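Local coordinates for purine phosphoribosyltransferase (Pyrococcus horikoshii, PDB 1VDM), which probably transfers a phosphoribosyl group from phosphoribosyl pyrophosphate to a purine base, as related purine phosphoribosyltransferases do, at residues Asp2-Thr7 with Phe134-Trp139; Lys54-Lys59 with Glu100-Glu105; Val89-Asp94 with Ile140-Glu145; Ser93-Thr98 with Lys122-Val127. All coordinates share one frame; numbering follows the deposited sequence.

Interaction 1 of 4, residues Asp2-Thr7 with Phe134-Trp139; sequences DKVYLT and FRTEKW
Val-4 N donates to Trp-139 O in the one hydrogen bond that joins residues 2-7 to residues 134-139; the bond is 2.8 Å long, with 168° at the hydrogen, short and nearly straight. The same carbonyl oxygen receives a second, softer approach: Lys-3 CA lies 3.3 Å from Trp-139 O in a CA-H...O contact. Both belong to the edge where strand 3-5 runs parallel to strand 139-141, a small two-stranded sheet apart from the central five-stranded one, so the chain's first strand is paired with one near its far end. Apolar contact is carried by Leu-6 and Phe-134. Leu-6 CD2 sits over one face of the ring, 4.2 Å from the Phe-134 centroid and 17° off its normal, while Leu-6 CD1 meets Phe-134 CD1 at 3.7 Å. With an alanine here both methyls would be gone, which is likely to leave that ring face without its cover and open a gap beside Phe-134. The extended aliphatic chain of Lys-138 meets both backbone and side chain: its CD lies 3.5 Å from Asp-2 O and 4.0 Å from Val-4 CG2. Its backbone is fixed by an ST turn in which Lys-138 N donates to Thr-136 OG1 at 3.1 Å, that hydroxyl being placed anti to its own backbone N (chi1 -174°). Met-1 of a second subunit packs on Val-4, Phe-134 and Thr-136.

Interaction 2 of 4, residues Lys54-Lys59 with Glu100-Glu105; sequences KVIDVK and EVVIEE
Ile-56 opens the contact from the strand side, and its two branches reach different parts of helix 97-107. Its CG1 branch lies anti to the backbone N (chi1 -167°) and carries CD1 out to the aliphatic part of Glu-105, 4.0 Å from Glu-105 CB, crossing that chain at about a right angle. The Ile-56 and Val-102 side chains slide past each other in opposite directions, Ile-56 CG2 meeting Val-102 CG2 at 4.1 Å. The next residue, Asp-57, points away from the helix; its OD1 is bound by Lys-59 NZ at 2.8 Å in a salt bridge approached from 60° above the carboxylate plane, and Thr-74 gives that ammonium another partner. Val-58 returns to the helix side with both methyls engaged: CG1 lies 4.0 Å from Val-101 CG1, and CG2 is 3.9 Å from Val-102 CG2. Val-102 CG2 is thus shared by Ile-56 and Val-58. The carboxylate of Glu-105 turns to Lys-108 in a salt bridge, so its CB and CG serve the apolar side. The short axes of strand and helix pass 9.6 Å apart at 134°. Val-102 also reaches Val-33 of strand 29-33, while Pro-71 and Ile-73 of strand 70-73 touch Val-101 and Glu-105, so helix 97-107 packs over three strands of the central mixed sheet, consistent with the alpha/beta fold of type I phosphoribosyltransferases.

Interaction 3 of 4, residues Val89-Asp94 with Ile140-Glu145; sequences VDDVSD and IVFPWE
Asp-91 lies above the CE1-CZ side of the Phe-142 ring, its CB 3.5 Å from Phe-142 CZ and its OD2 oblique to the ring, 3.2 Å from Phe-142 CE1, with the carboxylate and ring planes only 28° apart. The torsion explains this: Asp-91 CG stands between the backbone N and the carbonyl carbon (chi1 50°), and OD1 then accepts a weak hydrogen bond from Val-92 N. Trp-144 adds a second aromatic partner, its CZ2 edge meeting Asp-91 CB at 4.0 Å. Val-92 holds CG1 near the end of the Phe-142 ring and sends CG2 to Ile-140 CD1, 4.0 Å away. Within residues 140-145, Ile-140 CG2 lies over the other face of the Phe-142 ring, and Phe-142 CB lies over a face of the Trp-144 indole. Phe-142 N donates to Glu-145 OE2 at 2.9 Å and 163°, and Glu-145 N returns to Phe-142 O, closing a type I turn. Were Phe-142 an alanine, the ring between Ile-140 CG2 and Asp-91 would be gone, which is likely to open a gap and let the Asp-91 side chain turn more freely. Asp-90 and Asp-91 match the acidic pair of the phosphoribosyl pyrophosphate motif, which follows the hydrophobic end of strand 85-90, as in relatives; the end of strand 139-141 and the turn after it pack against the start of what is probably the substrate-binding loop.

Interaction 4 of 4, residues Ser93-Thr98 with Lys122-Val127; sequences SDTGKT and KPWTSV
Asp-94 is gripped at both carboxylate oxygens by residues 122-127. Lys-122 NZ forms a salt bridge with Asp-94 OD1 at 2.9 Å, coming from 59° above the carboxylate plane, whereas Trp-124 NE1 donates to Asp-94 OD2 at 2.9 Å, nearly in line with the C-O bond. Asp-94 CG lies anti to its backbone N (chi1 -159°), which swings the carboxylate to the other segment although CB points away. Ser-93 OG is equally engaged: it donates to Val-127 O at 2.7 Å and accepts from Thr-125 OG1 at 2.8 Å, so this buried hydroxyl has a partner in each role. Backbone bonds flank these, with Lys-122 N to Ser-93 O at 2.9 Å and Ser-126 N to Thr-95 O at 3.0 Å. The sequence from Ser-93 to Thr-98 matches the latter part of the phosphoribosyl pyrophosphate loop of type I phosphoribosyltransferases, and would by analogy cradle the 5'-phosphate before leading into a helix; Gly-96, at the N-cap of helix 97-107, has positive phi (88°), and a CB there would collide with Ser-126 OG and Val-127 N. A second layer sets these groups. Thr-125 OG1 accepts from Val-127 N, and Thr-95 OG1 from Lys-97 N, each an ST turn, while a type I turn from Lys-122 to Thr-125 brings Lys-122 CB over a face of the Trp-124 indole. Further out, Ser-126 OG hydrogen-bonds to Glu-100 of the helix, and Trp-124 touches Glu-137.

From the N terminus, strand 3-5 enters interaction 1, whose partner near residue 139 closes a loop around most of the chain; interactions 2 and 4 lie within that loop. Interaction 2 joins strand 53-61 to helix 97-107, crossing both interaction 3 and interaction 4. The segments of interactions 3 and 4 overlap at Ser-93 and Asp-94; interaction 3 uses the residues just before, interaction 4 these and those after. Interaction 3 also crosses interaction 1, and the two meet where Val-4 and Leu-6 probably hydrogen-bond to Val-141. Through Glu-100 and Ser-126, interaction 2 reaches interaction 4, linking helix 97-107, which packs on the central sheet, to the loop after strand 120-121.

Interaction 1 of 4, residues Asp2-Thr7 with Phe134-Trp139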
# COMPACT_ATOMS: atom_id res chain seq x y z
N ASP G 2 -42.72 6.99 15.80
CA ASP G 2 -43.70 6.17 15.09
C ASP G 2 -43.28 5.93 13.64
O ASP G 2 -44.12 5.80 12.74
CB ASP G 2 -45.07 6.85 15.13
CG ASP G 2 -44.99 8.35 14.89
OD1 ASP G 2 -44.49 8.77 13.81
OD2 ASP G 2 -45.43 9.12 15.78
N LYS G 3 -41.97 5.89 13.43
CA LYS G 3 -41.40 5.63 12.11
C LYS G 3 -40.50 4.41 12.20
O LYS G 3 -40.02 4.05 13.28
CB LYS G 3 -40.59 6.84 11.64
CG LYS G 3 -41.40 8.02 11.17
CD LYS G 3 -40.49 9.17 10.81
CE LYS G 3 -41.26 10.34 10.23
NZ LYS G 3 -40.36 11.48 9.93
N VAL G 4 -40.28 3.75 11.06
CA VAL G 4 -39.41 2.58 11.03
C VAL G 4 -38.12 2.93 10.29
O VAL G 4 -38.14 3.25 9.09
CB VAL G 4 -40.09 1.37 10.35
CG1 VAL G 4 -39.07 0.26 10.07
CG2 VAL G 4 -41.17 0.83 11.25
N TYR G 5 -37.00 2.88 11.01
CA TYR G 5 -35.69 3.18 10.43
C TYR G 5 -34.90 1.93 10.05
O TYR G 5 -34.19 1.37 10.88
CB TYR G 5 -34.85 4.03 11.39
CG TYR G 5 -35.47 5.35 11.73
CD1 TYR G 5 -36.49 5.44 12.68
CD2 TYR G 5 -35.06 6.52 11.08
CE1 TYR G 5 -37.11 6.66 12.96
CE2 TYR G 5 -35.67 7.74 11.35
CZ TYR G 5 -36.69 7.80 12.29
OH TYR G 5 -37.32 9.00 12.54
N LEU G 6 -35.03 1.51 8.81
CA LEU G 6 -34.33 0.35 8.26
C LEU G 6 -32.83 0.60 8.10
O LEU G 6 -32.39 1.55 7.46
CB LEU G 6 -34.95 0.02 6.90
CG LEU G 6 -36.23 -0.81 7.02
CD1 LEU G 6 -36.66 -1.41 5.68
CD2 LEU G 6 -36.07 -1.99 7.98
N THR G 7 -31.99 -0.26 8.68
CA THR G 7 -30.52 -0.14 8.53
C THR G 7 -30.08 -0.67 7.17
O THR G 7 -30.84 -1.35 6.48
CB THR G 7 -29.76 -0.96 9.57
OG1 THR G 7 -29.93 -2.35 9.28
CG2 THR G 7 -30.25 -0.66 10.96
N PHE G 134 -40.57 -6.91 4.52
CA PHE G 134 -41.15 -6.21 5.66
C PHE G 134 -42.61 -5.80 5.51
O PHE G 134 -43.05 -5.34 4.46
CB PHE G 134 -40.29 -5.00 6.01
CG PHE G 134 -38.84 -5.33 6.27
CD1 PHE G 134 -37.85 -4.91 5.39
CD2 PHE G 134 -38.47 -6.06 7.40
CE1 PHE G 134 -36.51 -5.22 5.63
CE2 PHE G 134 -37.13 -6.38 7.64
CZ PHE G 134 -36.15 -5.95 6.76
N ARG G 135 -43.34 -5.97 6.61
CA ARG G 135 -44.72 -5.56 6.65
C ARG G 135 -44.94 -4.64 7.83
O ARG G 135 -44.58 -4.94 8.96
CB ARG G 135 -45.59 -6.81 6.80
CG ARG G 135 -47.08 -6.49 6.82
CD ARG G 135 -47.91 -7.64 7.41
NE ARG G 135 -49.10 -7.89 6.60
CZ ARG G 135 -50.30 -7.69 7.18
NH1 ARG G 135 -50.36 -7.28 8.44
NH2 ARG G 135 -51.42 -7.91 6.49
N THR G 136 -45.49 -3.47 7.53
CA THR G 136 -45.68 -2.45 8.55
C THR G 136 -46.73 -1.42 8.14
O THR G 136 -47.07 -1.30 6.96
CB THR G 136 -44.36 -1.68 8.85
OG1 THR G 136 -44.55 -0.78 9.95
CG2 THR G 136 -43.92 -0.87 7.63
N GLU G 137 -47.26 -0.69 9.12
CA GLU G 137 -48.25 0.34 8.84
C GLU G 137 -47.60 1.72 9.05
O GLU G 137 -48.14 2.74 8.61
CB GLU G 137 -49.46 0.18 9.76
CG GLU G 137 -50.27 -1.09 9.50
CD GLU G 137 -51.50 -1.20 10.41
OE1 GLU G 137 -52.24 -2.21 10.29
OE2 GLU G 137 -51.72 -0.29 11.25
N LYS G 138 -46.44 1.72 9.70
CA LYS G 138 -45.72 2.96 9.96
C LYS G 138 -45.03 3.49 8.72
O LYS G 138 -44.97 2.82 7.69
CB LYS G 138 -44.67 2.73 11.04
CG LYS G 138 -45.21 2.31 12.39
CD LYS G 138 -44.11 2.36 13.43
CE LYS G 138 -44.59 1.87 14.77
NZ LYS G 138 -43.47 1.85 15.76
N TRP G 139 -44.52 4.72 8.82
CA TRP G 139 -43.80 5.30 7.70
C TRP G 139 -42.36 4.76 7.82
O TRP G 139 -41.78 4.76 8.92
CB TRP G 139 -43.81 6.83 7.76
CG TRP G 139 -42.95 7.46 6.70
CD1 TRP G 139 -41.64 7.85 6.83
CD2 TRP G 139 -43.32 7.76 5.35
NE1 TRP G 139 -41.18 8.36 5.64
CE2 TRP G 139 -42.19 8.32 4.71
CE3 TRP G 139 -44.50 7.60 4.61
CZ2 TRP G 139 -42.20 8.72 3.38
CZ3 TRP G 139 -44.52 8.00 3.28
CH2 TRP G 139 -43.37 8.56 2.68

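Interaction 2 of 4, residues Lys54-Lys59 with Glu100-Glu105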
# COMPACT_ATOMS: atom_id res chain seq x y z
N LYS G 54 -33.64 -1.46 -16.35
CA LYS G 54 -34.37 -0.36 -16.95
C LYS G 54 -34.91 0.53 -15.82
O LYS G 54 -35.34 0.02 -14.78
CB LYS G 54 -35.50 -0.88 -17.83
CG LYS G 54 -35.01 -1.43 -19.16
CD LYS G 54 -36.14 -1.87 -20.07
CE LYS G 54 -35.61 -2.30 -21.43
NZ LYS G 54 -34.88 -1.21 -22.13
N VAL G 55 -34.86 1.84 -16.02
CA VAL G 55 -35.34 2.75 -15.00
C VAL G 55 -36.59 3.52 -15.39
O VAL G 55 -36.71 4.02 -16.51
CB VAL G 55 -34.25 3.77 -14.62
CG1 VAL G 55 -34.79 4.78 -13.63
CG2 VAL G 55 -33.06 3.04 -14.02
N ILE G 56 -37.54 3.58 -14.46
CA ILE G 56 -38.78 4.31 -14.70
C ILE G 56 -39.02 5.23 -13.50
O ILE G 56 -38.75 4.86 -12.36
CB ILE G 56 -39.99 3.36 -14.88
CG1 ILE G 56 -41.17 4.15 -15.44
CG2 ILE G 56 -40.35 2.71 -13.54
CD1 ILE G 56 -42.28 3.28 -16.03
N ASP G 57 -39.50 6.44 -13.78
CA ASP G 57 -39.79 7.41 -12.72
C ASP G 57 -41.21 7.92 -12.90
O ASP G 57 -41.55 8.50 -13.93
CB ASP G 57 -38.80 8.59 -12.76
CG ASP G 57 -38.74 9.37 -11.45
OD1 ASP G 57 -37.88 10.27 -11.33
OD2 ASP G 57 -39.55 9.09 -10.53
N VAL G 58 -42.04 7.67 -11.89
CA VAL G 58 -43.43 8.12 -11.93
C VAL G 58 -43.63 9.20 -10.88
O VAL G 58 -43.22 9.05 -9.73
CB VAL G 58 -44.40 6.95 -11.65
CG1 VAL G 58 -45.83 7.43 -11.74
CG2 VAL G 58 -44.16 5.83 -12.65
N LYS G 59 -44.26 10.30 -11.28
CA LYS G 59 -44.49 11.39 -10.34
C LYS G 59 -45.95 11.82 -10.33
O LYS G 59 -46.69 11.63 -11.29
CB LYS G 59 -43.60 12.57 -10.76
CG LYS G 59 -42.61 12.96 -9.67
CD LYS G 59 -41.31 13.52 -10.24
CE LYS G 59 -40.12 12.57 -10.03
NZ LYS G 59 -39.17 12.73 -11.13
N GLU G 100 -49.15 0.37 -9.94
CA GLU G 100 -50.16 0.15 -10.98
C GLU G 100 -49.79 0.89 -12.26
O GLU G 100 -49.97 0.36 -13.36
CB GLU G 100 -51.55 0.57 -10.49
CG GLU G 100 -52.14 -0.42 -9.50
CD GLU G 100 -53.58 -0.11 -9.11
OE1 GLU G 100 -54.15 -0.88 -8.30
OE2 GLU G 100 -54.13 0.90 -9.62
N VAL G 101 -49.28 2.10 -12.13
CA VAL G 101 -48.88 2.86 -13.31
C VAL G 101 -47.74 2.14 -14.03
O VAL G 101 -47.71 2.06 -15.26
CB VAL G 101 -48.39 4.27 -12.93
CG1 VAL G 101 -47.99 5.03 -14.18
CG2 VAL G 101 -49.48 5.01 -12.18
N VAL G 102 -46.80 1.60 -13.25
CA VAL G 102 -45.66 0.88 -13.81
C VAL G 102 -46.05 -0.44 -14.46
O VAL G 102 -45.45 -0.84 -15.45
CB VAL G 102 -44.58 0.62 -12.72
CG1 VAL G 102 -43.43 -0.16 -13.31
CG2 VAL G 102 -44.09 1.93 -12.16
N ILE G 103 -47.05 -1.12 -13.91
CA ILE G 103 -47.48 -2.39 -14.48
C ILE G 103 -48.14 -2.15 -15.83
O ILE G 103 -48.20 -3.05 -16.67
CB ILE G 103 -48.46 -3.13 -13.55
CG1 ILE G 103 -47.77 -3.43 -12.22
CG2 ILE G 103 -48.91 -4.43 -14.20
CD1 ILE G 103 -48.65 -4.14 -11.23
N GLU G 104 -48.63 -0.94 -16.05
CA GLU G 104 -49.28 -0.59 -17.31
C GLU G 104 -48.27 -0.22 -18.39
O GLU G 104 -48.53 -0.38 -19.58
CB GLU G 104 -50.27 0.56 -17.10
CG GLU G 104 -51.61 0.13 -16.54
CD GLU G 104 -52.47 -0.61 -17.57
OE1 GLU G 104 -53.50 -1.20 -17.17
OE2 GLU G 104 -52.12 -0.57 -18.77
N GLU G 105 -47.12 0.30 -17.97
CA GLU G 105 -46.09 0.67 -18.92
C GLU G 105 -45.34 -0.59 -19.35
O GLU G 105 -44.79 -0.67 -20.45
CB GLU G 105 -45.12 1.68 -18.29
CG GLU G 105 -45.78 3.00 -17.91
CD GLU G 105 -46.45 3.68 -19.09
OE1 GLU G 105 -45.76 3.97 -20.09
OE2 GLU G 105 -47.68 3.91 -19.02

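Interaction 3 of 4, residues Val89-Asp94 with Ile140-Glu145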
# COMPACT_ATOMS: atom_id res chain seq x y z
N VAL G 89 -38.90 -3.83 -9.44
CA VAL G 89 -38.32 -3.66 -8.11
C VAL G 89 -38.60 -2.27 -7.57
O VAL G 89 -38.35 -1.27 -8.23
CB VAL G 89 -36.80 -3.89 -8.13
CG1 VAL G 89 -36.24 -3.83 -6.71
CG2 VAL G 89 -36.50 -5.23 -8.78
N ASP G 90 -39.13 -2.23 -6.35
CA ASP G 90 -39.46 -0.98 -5.69
C ASP G 90 -39.18 -1.18 -4.21
O ASP G 90 -39.10 -2.32 -3.75
CB ASP G 90 -40.94 -0.67 -5.94
CG ASP G 90 -41.32 0.77 -5.60
OD1 ASP G 90 -40.54 1.69 -5.94
OD2 ASP G 90 -42.41 0.96 -5.00
N ASP G 91 -39.00 -0.10 -3.47
CA ASP G 91 -38.66 -0.23 -2.05
C ASP G 91 -39.84 -0.68 -1.18
O ASP G 91 -39.71 -1.48 -0.26
CB ASP G 91 -38.06 1.09 -1.53
CG ASP G 91 -38.94 2.29 -1.89
OD1 ASP G 91 -39.83 2.12 -2.72
OD2 ASP G 91 -38.69 3.38 -1.37
N VAL G 92 -41.03 -0.11 -1.46
CA VAL G 92 -42.19 -0.50 -0.66
C VAL G 92 -43.52 -0.22 -1.37
O VAL G 92 -43.67 0.73 -2.12
CB VAL G 92 -42.14 0.27 0.67
CG1 VAL G 92 -42.26 1.77 0.41
CG2 VAL G 92 -43.28 -0.18 1.57
N SER G 93 -44.48 -1.12 -1.13
CA SER G 93 -45.81 -0.94 -1.70
C SER G 93 -46.76 -0.32 -0.68
O SER G 93 -47.34 -0.99 0.17
CB SER G 93 -46.32 -2.33 -2.10
OG SER G 93 -47.33 -2.20 -3.10
N ASP G 94 -46.90 1.02 -0.75
CA ASP G 94 -47.75 1.70 0.22
C ASP G 94 -49.22 1.67 -0.20
O ASP G 94 -50.04 0.96 0.37
CB ASP G 94 -47.28 3.15 0.36
CG ASP G 94 -47.80 3.69 1.69
OD1 ASP G 94 -47.21 4.64 2.19
OD2 ASP G 94 -48.78 3.14 2.21
N ILE G 140 -41.82 4.30 6.70
CA ILE G 140 -40.47 3.74 6.70
C ILE G 140 -39.40 4.71 6.20
O ILE G 140 -39.50 5.25 5.10
CB ILE G 140 -40.37 2.48 5.81
CG1 ILE G 140 -41.49 1.51 6.15
CG2 ILE G 140 -39.02 1.80 6.04
CD1 ILE G 140 -41.58 0.36 5.19
N VAL G 141 -38.39 4.94 7.04
CA VAL G 141 -37.28 5.79 6.65
C VAL G 141 -36.16 4.84 6.24
O VAL G 141 -35.61 4.13 7.08
CB VAL G 141 -36.77 6.67 7.80
CG1 VAL G 141 -35.62 7.53 7.31
CG2 VAL G 141 -37.90 7.54 8.33
N PHE G 142 -35.84 4.81 4.96
CA PHE G 142 -34.79 3.94 4.46
C PHE G 142 -33.38 4.47 4.79
O PHE G 142 -33.21 5.65 5.10
CB PHE G 142 -34.95 3.73 2.96
CG PHE G 142 -36.16 2.93 2.60
CD1 PHE G 142 -37.31 3.54 2.11
CD2 PHE G 142 -36.16 1.54 2.77
CE1 PHE G 142 -38.45 2.79 1.79
CE2 PHE G 142 -37.29 0.78 2.46
CZ PHE G 142 -38.44 1.40 1.97
N PRO G 143 -32.36 3.59 4.72
CA PRO G 143 -30.97 3.95 5.02
C PRO G 143 -30.42 5.07 4.14
O PRO G 143 -29.51 5.78 4.54
CB PRO G 143 -30.20 2.65 4.80
CG PRO G 143 -31.25 1.59 4.72
CD PRO G 143 -32.41 2.26 4.09
N TRP G 144 -30.99 5.23 2.95
CA TRP G 144 -30.54 6.26 2.02
C TRP G 144 -31.37 7.54 2.04
O TRP G 144 -31.23 8.40 1.16
CB TRP G 144 -30.54 5.69 0.60
CG TRP G 144 -31.90 5.36 0.09
CD1 TRP G 144 -32.78 6.22 -0.53
CD2 TRP G 144 -32.55 4.08 0.13
NE1 TRP G 144 -33.94 5.54 -0.87
CE2 TRP G 144 -33.82 4.23 -0.49
CE3 TRP G 144 -32.18 2.82 0.61
CZ2 TRP G 144 -34.72 3.16 -0.62
CZ3 TRP G 144 -33.08 1.76 0.48
CH2 TRP G 144 -34.33 1.94 -0.13
N GLU G 145 -32.26 7.67 3.02
CA GLU G 145 -33.10 8.86 3.12
C GLU G 145 -32.67 9.80 4.24
O GLU G 145 -32.21 9.37 5.28
CB GLU G 145 -34.56 8.44 3.28
CG GLU G 145 -35.20 8.03 1.96
CD GLU G 145 -36.55 7.34 2.12
OE1 GLU G 145 -37.25 7.18 1.09
OE2 GLU G 145 -36.91 6.95 3.25

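Interaction 4 of 4, residues Ser93-Thr98 with Lys122-Val127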
# COMPACT_ATOMS: atom_id res chain seq x y z
N SER G 93 -44.48 -1.12 -1.13
CA SER G 93 -45.81 -0.94 -1.70
C SER G 93 -46.76 -0.32 -0.68
O SER G 93 -47.34 -0.99 0.17
CB SER G 93 -46.32 -2.33 -2.10
OG SER G 93 -47.33 -2.20 -3.10
N ASP G 94 -46.90 1.02 -0.75
CA ASP G 94 -47.75 1.70 0.22
C ASP G 94 -49.22 1.67 -0.20
O ASP G 94 -50.04 0.96 0.37
CB ASP G 94 -47.28 3.15 0.36
CG ASP G 94 -47.80 3.69 1.69
OD1 ASP G 94 -47.21 4.64 2.19
OD2 ASP G 94 -48.78 3.14 2.21
N THR G 95 -49.56 2.50 -1.20
CA THR G 95 -50.93 2.45 -1.70
C THR G 95 -51.04 1.62 -2.98
O THR G 95 -52.11 1.15 -3.36
CB THR G 95 -51.40 3.88 -1.97
OG1 THR G 95 -50.56 4.48 -2.96
CG2 THR G 95 -51.31 4.71 -0.68
N GLY G 96 -49.90 1.42 -3.64
CA GLY G 96 -49.87 0.65 -4.87
C GLY G 96 -50.13 1.56 -6.05
O GLY G 96 -50.26 1.13 -7.20
N LYS G 97 -50.21 2.84 -5.74
CA LYS G 97 -50.47 3.86 -6.73
C LYS G 97 -49.41 3.82 -7.84
O LYS G 97 -49.73 3.61 -9.01
CB LYS G 97 -50.48 5.22 -6.03
CG LYS G 97 -50.89 6.41 -6.88
CD LYS G 97 -50.75 7.70 -6.08
CE LYS G 97 -49.32 7.90 -5.57
NZ LYS G 97 -49.17 9.11 -4.72
N THR G 98 -48.15 3.99 -7.46
CA THR G 98 -47.05 3.99 -8.43
C THR G 98 -46.91 2.66 -9.17
O THR G 98 -46.73 2.64 -10.39
CB THR G 98 -45.71 4.30 -7.74
OG1 THR G 98 -45.79 5.56 -7.08
CG2 THR G 98 -44.60 4.36 -8.77
N LYS G 122 -47.30 -2.34 2.78
CA LYS G 122 -48.24 -1.91 3.81
C LYS G 122 -49.57 -2.61 3.54
O LYS G 122 -50.02 -2.69 2.40
CB LYS G 122 -48.34 -0.38 3.80
CG LYS G 122 -47.07 0.27 4.34
CD LYS G 122 -47.00 1.75 4.07
CE LYS G 122 -45.87 2.38 4.85
NZ LYS G 122 -45.84 3.86 4.67
N PRO G 123 -50.20 -3.14 4.60
CA PRO G 123 -51.48 -3.87 4.60
C PRO G 123 -52.57 -3.45 3.61
O PRO G 123 -53.25 -4.30 3.02
CB PRO G 123 -51.95 -3.74 6.04
CG PRO G 123 -50.67 -3.76 6.80
CD PRO G 123 -49.79 -2.84 5.99
N TRP G 124 -52.74 -2.16 3.41
CA TRP G 124 -53.79 -1.66 2.53
C TRP G 124 -53.49 -1.55 1.05
O TRP G 124 -54.41 -1.37 0.25
CB TRP G 124 -54.24 -0.29 3.02
CG TRP G 124 -53.11 0.63 3.26
CD1 TRP G 124 -52.39 1.31 2.33
CD2 TRP G 124 -52.54 0.97 4.54
NE1 TRP G 124 -51.40 2.05 2.93
CE2 TRP G 124 -51.47 1.85 4.29
CE3 TRP G 124 -52.82 0.60 5.86
CZ2 TRP G 124 -50.68 2.38 5.32
CZ3 TRP G 124 -52.03 1.12 6.88
CH2 TRP G 124 -50.98 2.01 6.60
N THR G 125 -52.22 -1.64 0.69
CA THR G 125 -51.81 -1.52 -0.71
C THR G 125 -52.75 -2.23 -1.69
O THR G 125 -53.33 -3.26 -1.38
CB THR G 125 -50.40 -2.09 -0.91
OG1 THR G 125 -49.99 -1.88 -2.27
CG2 THR G 125 -50.39 -3.58 -0.63
N SER G 126 -52.89 -1.66 -2.89
CA SER G 126 -53.74 -2.24 -3.91
C SER G 126 -52.91 -3.16 -4.80
O SER G 126 -53.42 -3.75 -5.76
CB SER G 126 -54.39 -1.15 -4.76
OG SER G 126 -53.42 -0.50 -5.57
N VAL G 127 -51.62 -3.26 -4.49
CA VAL G 127 -50.70 -4.11 -5.25
C VAL G 127 -49.76 -4.85 -4.31
O VAL G 127 -48.68 -4.34 -3.95
CB VAL G 127 -49.85 -3.30 -6.26
CG1 VAL G 127 -48.74 -4.17 -6.82
CG2 VAL G 127 -50.73 -2.80 -7.39